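Local atomic coordinates of 4,5-DOPA dioxygenase extradiol (PDB entry 2PW6), a protein that opens the aromatic ring of L-DOPA between carbons 4 and 5 in vitro, as a zinc-dependent extradiol dioxygenase whose physiological substrate is unknown. Residues T111-K114 and E115-F119; S145-P148 and A149-F153; V176-L179 and R180-K183; G243-D246 and G247-I251. All blocks are in the same frame, centred on the assembly; numbering follows the deposited sequence.

Contact 1 (T111-K114 and E115-F119); sequences TLDK and EAWGF
Asp-113 and Trp-117 are joined by a hydrogen bond where the edge strand 110-113 of the mixed sheet runs out and the chain turns into the loop leading to helix 121-130. The contact illustrates how a single side-chain bond can tie a loop back to the strand it has just left. The indole N-H of Trp-117 supplies the proton: NE1 lies 3.1 Å from Asp-113 OD2, and the bond is nearly straight, with an N-H...O angle of 164°. The two partners do not see each other in the same way. OD2 sits at the edge of the indole, practically in its plane, whereas NE1 reaches the oxygen from well above the carboxylate plane; the two planes stand 81° apart. In Trp-117, CG lies beside the backbone N and anti to the carbonyl carbon (chi1 -52°), a setting that swings the pyrrole edge back toward the strand. Behind the carboxylate, the CB of Asp-113 rests 3.7 Å from the backbone oxygen of Glu-115. On the protein side, the Trp-117 ring meets that of Trp-58 and packs on Thr-66 of strand 63-66 and Ser-142 of strand 138-144, while its backbone oxygen accepts from Gln-140, so that the loop runs across neighbouring strands before helix 121-130 begins.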
# COMPACT_ATOMS: atom_id res chain seq x y z
N THR A 111 -14.68 8.03 15.85
CA THR A 111 -15.45 7.27 14.90
C THR A 111 -15.06 5.79 15.10
O THR A 111 -13.87 5.44 15.18
CB THR A 111 -15.15 7.78 13.46
OG1 THR A 111 -15.57 9.16 13.38
CG2 THR A 111 -15.92 7.01 12.38
N LEU A 112 -16.07 4.93 15.26
CA LEU A 112 -15.78 3.52 15.49
C LEU A 112 -16.14 2.66 14.29
O LEU A 112 -17.31 2.51 13.96
CB LEU A 112 -16.47 3.02 16.76
CG LEU A 112 -16.35 1.55 17.15
CD1 LEU A 112 -15.09 1.33 17.95
CD2 LEU A 112 -17.57 1.16 17.98
N ASP A 113 -15.13 2.11 13.62
CA ASP A 113 -15.39 1.23 12.50
C ASP A 113 -15.60 -0.20 12.99
O ASP A 113 -14.97 -0.63 13.96
CB ASP A 113 -14.26 1.28 11.47
CG ASP A 113 -14.24 2.58 10.67
OD1 ASP A 113 -14.72 3.63 11.17
OD2 ASP A 113 -13.72 2.55 9.53
N LYS A 114 -16.50 -0.93 12.32
CA LYS A 114 -16.67 -2.38 12.56
C LYS A 114 -15.50 -3.12 11.93
O LYS A 114 -14.74 -3.81 12.61
CB LYS A 114 -18.00 -2.89 11.98
CG LYS A 114 -18.39 -4.31 12.41
CD LYS A 114 -19.60 -4.29 13.37
CE LYS A 114 -19.82 -5.63 14.09
NZ LYS A 114 -19.01 -5.72 15.35
N GLU A 115 -15.36 -2.94 10.62
CA GLU A 115 -14.34 -3.57 9.79
C GLU A 115 -12.91 -3.13 10.19
O GLU A 115 -12.70 -1.99 10.63
CB GLU A 115 -14.65 -3.23 8.31
CG GLU A 115 -14.17 -4.24 7.23
CD GLU A 115 -14.76 -3.97 5.81
OE1 GLU A 115 -14.10 -4.33 4.79
OE2 GLU A 115 -15.87 -3.39 5.72
N ALA A 116 -11.95 -4.05 10.06
CA ALA A 116 -10.53 -3.72 10.18
C ALA A 116 -10.09 -2.80 9.02
O ALA A 116 -10.66 -2.85 7.96
CB ALA A 116 -9.70 -5.00 10.20
N TRP A 117 -9.09 -1.94 9.23
CA TRP A 117 -8.42 -1.29 8.08
C TRP A 117 -7.28 -2.15 7.58
O TRP A 117 -6.57 -2.75 8.38
CB TRP A 117 -7.83 0.06 8.49
CG TRP A 117 -8.80 0.98 9.17
CD1 TRP A 117 -10.14 1.18 8.84
CD2 TRP A 117 -8.53 1.81 10.28
NE1 TRP A 117 -10.69 2.10 9.70
CE2 TRP A 117 -9.73 2.49 10.60
CE3 TRP A 117 -7.40 2.04 11.07
CZ2 TRP A 117 -9.80 3.40 11.64
CZ3 TRP A 117 -7.48 2.93 12.09
CH2 TRP A 117 -8.65 3.61 12.37
N GLY A 118 -7.06 -2.21 6.28
CA GLY A 118 -5.87 -2.92 5.79
C GLY A 118 -4.60 -2.41 6.46
O GLY A 118 -4.47 -1.23 6.79
N PHE A 119 -3.66 -3.32 6.70
CA PHE A 119 -2.35 -2.98 7.22
C PHE A 119 -1.44 -2.59 6.05
O PHE A 119 -1.34 -3.32 5.08
CB PHE A 119 -1.74 -4.17 7.97
CG PHE A 119 -2.42 -4.47 9.29
CD1 PHE A 119 -1.97 -3.88 10.47
CD2 PHE A 119 -3.51 -5.32 9.35
CE1 PHE A 119 -2.58 -4.14 11.68
CE2 PHE A 119 -4.15 -5.59 10.58
CZ PHE A 119 -3.68 -4.99 11.73

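Contact 2 (S145-P148 and A149-F153); sequences SSKP and AAWHF
Lys-147 and Trp-151 make the apolar part of this contact at the start of helix 149-159, the helix of a beta-alpha-beta crossover from strand 138-144 to the parallel strand 167-173. The lysine lays its aliphatic chain over one indole face: CG stands 3.6 Å from the centroid of the six-membered ring, only 15° off the normal, a CH-pi contact, and CE follows at 3.6 Å from NE1. With its CG anti to the backbone N (chi1 -170°), Trp-151 turns that face back over the residue before the N-cap. Pro-148 CD packs 4.0 Å from Trp-151 CB. An alanine in place of Trp-151 would probably uncover the Lys-147 methylenes and leave their chain held chiefly by its salt bridge, NZ to Asp-144. Among the hydrogen bonds, His-152 NE2 gives its proton to Lys-147 O at 2.9 Å, a bent bond (136°) from above the carbonyl plane, and ND1 is bonded to Tyr-240 OH of helix 236-243, on which this first turn packs. Pro-148, the N-cap, offers its O weakly to Trp-151 N and His-152 N. One lysine thus gives methylenes to an indole, ammonium to a carboxylate and carbonyl to a histidine, and all three probably help to set the chain entering the helix.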
# COMPACT_ATOMS: atom_id res chain seq x y z
N SER A 145 -5.04 13.99 11.19
CA SER A 145 -4.47 15.00 10.24
C SER A 145 -4.49 16.46 10.71
O SER A 145 -3.52 17.19 10.53
CB SER A 145 -5.34 15.05 8.98
OG SER A 145 -4.93 14.16 8.02
N SER A 146 -5.65 16.87 11.23
CA SER A 146 -5.98 18.27 11.46
C SER A 146 -5.36 18.82 12.73
O SER A 146 -5.54 19.99 13.06
CB SER A 146 -7.51 18.44 11.51
OG SER A 146 -8.06 17.73 12.62
N LYS A 147 -4.62 17.98 13.45
CA LYS A 147 -4.11 18.35 14.75
C LYS A 147 -2.60 18.54 14.73
O LYS A 147 -1.92 17.83 13.99
CB LYS A 147 -4.49 17.28 15.79
CG LYS A 147 -5.99 17.18 16.07
CD LYS A 147 -6.59 18.57 16.46
CE LYS A 147 -7.92 18.43 17.17
NZ LYS A 147 -8.95 17.85 16.29
N PRO A 148 -2.07 19.50 15.54
CA PRO A 148 -0.64 19.73 15.59
C PRO A 148 0.10 18.70 16.41
O PRO A 148 -0.50 17.98 17.22
CB PRO A 148 -0.54 21.12 16.27
CG PRO A 148 -1.77 21.16 17.21
CD PRO A 148 -2.83 20.45 16.40
N ALA A 149 1.42 18.69 16.25
CA ALA A 149 2.33 17.74 16.88
C ALA A 149 2.18 17.57 18.40
O ALA A 149 2.38 16.45 18.92
CB ALA A 149 3.80 18.09 16.54
N ALA A 150 1.92 18.69 19.09
CA ALA A 150 1.75 18.76 20.53
C ALA A 150 0.53 17.91 20.98
O ALA A 150 0.57 17.22 21.99
CB ALA A 150 1.57 20.23 20.95
N TRP A 151 -0.52 17.98 20.17
CA TRP A 151 -1.76 17.25 20.36
C TRP A 151 -1.53 15.73 20.26
O TRP A 151 -1.95 14.95 21.13
CB TRP A 151 -2.78 17.77 19.33
CG TRP A 151 -4.18 17.30 19.56
CD1 TRP A 151 -5.19 17.96 20.22
CD2 TRP A 151 -4.74 16.04 19.12
NE1 TRP A 151 -6.34 17.19 20.20
CE2 TRP A 151 -6.09 16.02 19.53
CE3 TRP A 151 -4.22 14.95 18.40
CZ2 TRP A 151 -6.94 14.94 19.26
CZ3 TRP A 151 -5.07 13.88 18.12
CH2 TRP A 151 -6.42 13.88 18.56
N HIS A 152 -0.84 15.30 19.20
CA HIS A 152 -0.42 13.91 19.07
C HIS A 152 0.46 13.44 20.21
O HIS A 152 0.33 12.30 20.64
CB HIS A 152 0.24 13.68 17.73
CG HIS A 152 -0.64 14.08 16.59
ND1 HIS A 152 -1.72 13.34 16.20
CD2 HIS A 152 -0.63 15.19 15.80
CE1 HIS A 152 -2.32 13.94 15.18
NE2 HIS A 152 -1.68 15.06 14.92
N PHE A 153 1.33 14.32 20.71
CA PHE A 153 2.09 14.02 21.95
C PHE A 153 1.13 13.85 23.15
O PHE A 153 1.28 12.90 23.92
CB PHE A 153 3.16 15.10 22.24
CG PHE A 153 4.07 14.77 23.43
CD1 PHE A 153 5.28 14.12 23.25
CD2 PHE A 153 3.70 15.12 24.73
CE1 PHE A 153 6.11 13.83 24.34
CE2 PHE A 153 4.50 14.81 25.82
CZ PHE A 153 5.72 14.17 25.62

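Contact 3 (V176-L179 and R180-K183); sequences VHNL and RTVK. With ZN (zinc ion), chain D.
Asn-178 and Thr-181 carry the polar part of this contact, meeting through a carbonyl and a hydroxyl. Thr-181 OG1 is close to Asn-178 O (3.0 Å), but Ser-262 OG is bonded to the same hydroxyl and competes for it; the backbone N of Thr-181 adds a weak bond to Asn-178 O at 3.3 Å. With chi1 at 66°, the threonine sets OG1 between its own backbone N and carbonyl carbon, which turns the hydroxyl back toward Asn-178 O. A valine in its place would probably take away the hydroxyl that Ser-262 bonds, leaving the turn to its weak backbone bond. That backbone bond closes a type I beta turn from Asn-178 to Thr-181, overlaid by an Asx turn in which Asn-178 OD1 takes a weak bond from the N of Arg-180, 3.2 Å away; the amide ND2 goes instead to Leu-227 O. Apolar contact comes from Leu-179 and Val-182, which lie alongside each other and point the same way, CD2 to CG2 at 3.6 Å. Leu-179 CD2 also rests over the rim of one face of the His-177 ring. Metal coordination completes the set: His-177 holds a zinc ion through ND1 at 2.0 Å and through its own backbone O at 2.3 Å, while NE2 is hydrogen-bonded to Asp-86 of the second subunit.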
# COMPACT_ATOMS: atom_id res chain seq x y z
N VAL A 176 12.59 9.73 9.44
CA VAL A 176 13.00 10.36 8.16
C VAL A 176 12.33 9.66 7.00
O VAL A 176 12.47 8.43 6.82
CB VAL A 176 14.58 10.35 7.87
CG1 VAL A 176 14.89 11.10 6.57
CG2 VAL A 176 15.38 10.92 9.04
N HIS A 177 11.62 10.44 6.19
CA HIS A 177 10.76 9.81 5.22
C HIS A 177 10.43 10.71 4.06
O HIS A 177 9.35 11.33 4.01
CB HIS A 177 9.47 9.27 5.89
CG HIS A 177 8.60 8.48 4.96
ND1 HIS A 177 7.82 9.07 3.98
CD2 HIS A 177 8.43 7.14 4.83
CE1 HIS A 177 7.16 8.12 3.33
NE2 HIS A 177 7.53 6.94 3.82
N ASN A 178 11.33 10.73 3.09
CA ASN A 178 11.15 11.53 1.89
C ASN A 178 11.47 10.58 0.76
O ASN A 178 12.62 10.21 0.59
CB ASN A 178 12.08 12.76 1.88
CG ASN A 178 11.74 13.76 0.76
OD1 ASN A 178 11.33 13.35 -0.31
ND2 ASN A 178 11.86 15.06 1.04
N LEU A 179 10.42 10.13 0.05
CA LEU A 179 10.58 9.10 -1.00
C LEU A 179 11.05 9.69 -2.33
O LEU A 179 11.43 8.97 -3.24
CB LEU A 179 9.28 8.26 -1.16
CG LEU A 179 8.90 7.48 0.13
CD1 LEU A 179 7.78 6.55 -0.10
CD2 LEU A 179 10.07 6.71 0.68
N ARG A 180 11.02 11.01 -2.42
CA ARG A 180 11.66 11.71 -3.52
C ARG A 180 13.18 11.70 -3.45
O ARG A 180 13.82 12.02 -4.44
CB ARG A 180 11.22 13.15 -3.54
CG ARG A 180 9.77 13.37 -3.71
CD ARG A 180 9.56 14.76 -3.23
NE ARG A 180 8.17 15.12 -3.21
CZ ARG A 180 7.65 16.05 -2.42
NH1 ARG A 180 8.42 16.73 -1.56
NH2 ARG A 180 6.35 16.28 -2.51
N THR A 181 13.76 11.40 -2.28
CA THR A 181 15.21 11.33 -2.14
C THR A 181 15.71 9.92 -1.97
O THR A 181 16.91 9.71 -1.80
CB THR A 181 15.73 12.12 -0.94
OG1 THR A 181 15.27 11.50 0.26
CG2 THR A 181 15.29 13.58 -0.99
N VAL A 182 14.80 8.94 -1.98
CA VAL A 182 15.20 7.57 -1.67
C VAL A 182 15.99 6.99 -2.84
O VAL A 182 15.60 7.15 -3.99
CB VAL A 182 13.98 6.69 -1.22
CG1 VAL A 182 14.27 5.23 -1.37
CG2 VAL A 182 13.65 6.97 0.25
N LYS A 183 17.13 6.38 -2.54
CA LYS A 183 17.94 5.74 -3.57
C LYS A 183 17.76 4.23 -3.53
O LYS A 183 18.45 3.52 -2.79
CB LYS A 183 19.41 6.21 -3.61
CG LYS A 183 20.17 6.19 -2.31
CD LYS A 183 21.45 7.02 -2.45
CE LYS A 183 22.41 6.81 -1.28
NZ LYS A 183 23.57 7.76 -1.38
ZN ZN D . 7.18 10.94 3.42

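Contact 4 (G243-D246 and G247-I251); sequences GAWD and GQEPI
Trp-245 is packed on both faces, and this is the tight half of the contact. Gly-247 CA sits 3.7 Å from the centroid of the six-membered ring, 7° off its normal, and Ile-251 CD1 covers the opposite face, 3.5 Å from the centroid of the five-membered ring. In the ring plane, NE1 gives an almost straight bond to Glu-249 O (2.9 Å, 173°), which fixes the rotation of the indole. Gly-247 has backbone angles at which a CB would run into the carbonyl oxygen of Asp-246. The polar half, equally firm, is an Asx turn between helix 236-243 and strand 251-252: Asp-246 OD1 accepts from the N of Gln-248 at 2.7 Å, above the carboxylate plane, and from the N of Glu-249 at 3.0 Å with its syn lone pair. Glu-249 OE2 accepts in turn from Asp-246 N at 2.9 Å, a reciprocal side-chain-to-backbone exchange. This brings two carboxylates together, stacked, their planes 28° apart, with OD1 and OE2 at 3.1 Å; the salt bridge from Arg-163 to Glu-249 OE1 probably eases the repulsion. Looseness is confined to the exposed ends, the Gln-248 side chain and Asp-246 OD2, to which Arg-14 offers just a long, weak ion pair.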
# COMPACT_ATOMS: atom_id res chain seq x y z
N GLY A 243 4.81 10.42 24.14
CA GLY A 243 3.76 10.93 25.05
C GLY A 243 3.53 10.01 26.25
O GLY A 243 3.20 10.48 27.33
N ALA A 244 3.74 8.71 26.06
CA ALA A 244 3.53 7.65 27.05
C ALA A 244 4.67 7.41 28.05
O ALA A 244 4.54 6.57 28.96
CB ALA A 244 3.17 6.33 26.33
N TRP A 245 5.78 8.13 27.88
CA TRP A 245 6.94 8.03 28.79
C TRP A 245 6.67 8.78 30.10
O TRP A 245 6.22 9.93 30.08
CB TRP A 245 8.18 8.62 28.11
CG TRP A 245 9.49 8.43 28.83
CD1 TRP A 245 9.98 7.26 29.36
CD2 TRP A 245 10.49 9.43 29.06
NE1 TRP A 245 11.21 7.48 29.92
CE2 TRP A 245 11.55 8.80 29.76
CE3 TRP A 245 10.59 10.79 28.75
CZ2 TRP A 245 12.71 9.50 30.15
CZ3 TRP A 245 11.74 11.50 29.16
CH2 TRP A 245 12.79 10.84 29.84
N ASP A 246 6.94 8.13 31.23
CA ASP A 246 6.70 8.78 32.55
C ASP A 246 7.80 9.76 33.04
O ASP A 246 7.60 10.49 34.04
CB ASP A 246 6.37 7.74 33.64
CG ASP A 246 7.52 6.77 33.91
OD1 ASP A 246 8.64 7.01 33.40
OD2 ASP A 246 7.31 5.76 34.63
N GLY A 247 8.94 9.78 32.34
CA GLY A 247 10.12 10.54 32.77
C GLY A 247 11.17 9.72 33.52
O GLY A 247 12.28 10.21 33.79
N GLN A 248 10.85 8.47 33.83
CA GLN A 248 11.64 7.67 34.76
C GLN A 248 12.15 6.37 34.16
O GLN A 248 13.35 6.06 34.23
CB GLN A 248 10.81 7.38 36.03
CG GLN A 248 11.64 7.34 37.31
CD GLN A 248 12.34 8.69 37.59
OE1 GLN A 248 11.73 9.77 37.47
NE2 GLN A 248 13.61 8.62 37.97
N GLU A 249 11.24 5.58 33.60
CA GLU A 249 11.57 4.29 33.04
C GLU A 249 12.64 4.46 31.94
O GLU A 249 12.83 5.57 31.44
CB GLU A 249 10.28 3.62 32.51
CG GLU A 249 9.64 4.33 31.29
CD GLU A 249 8.11 4.26 31.27
OE1 GLU A 249 7.54 3.17 31.45
OE2 GLU A 249 7.49 5.33 31.05
N PRO A 250 13.36 3.38 31.60
CA PRO A 250 14.33 3.56 30.50
C PRO A 250 13.67 3.81 29.14
O PRO A 250 12.52 3.39 28.91
CB PRO A 250 15.10 2.23 30.48
CG PRO A 250 14.21 1.25 31.20
CD PRO A 250 13.41 2.03 32.19
N ILE A 251 14.39 4.52 28.27
CA ILE A 251 14.08 4.60 26.85
C ILE A 251 15.23 3.90 26.12
O ILE A 251 16.39 4.25 26.31
CB ILE A 251 13.95 6.07 26.34
CG1 ILE A 251 12.74 6.76 26.98
CG2 ILE A 251 13.85 6.12 24.81
CD1 ILE A 251 12.50 8.18 26.48

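In the fold
The four contacts follow one another along the chain and illustrate how near-neighbour side chains help to shape turns and chain ends. Contact 3 is the one that holds a metal, through His-177; Leu-179 there lies about 6 Å from the side chain of His-234, which binds a further zinc ion with His-22 and His-57. Contacts 1 and 3 are 29 Å apart between centres, yet the Trp-117 side chain lies about 9 Å from that of His-57 and about 14 Å from a zinc ion. Contacts 2 and 4 lie away from the metal sites but touch each other, Phe-153 CE1 to Gly-243 N at 3.7 Å; helix 236-243 packs on the start of helix 149-159 and leads into contact 4.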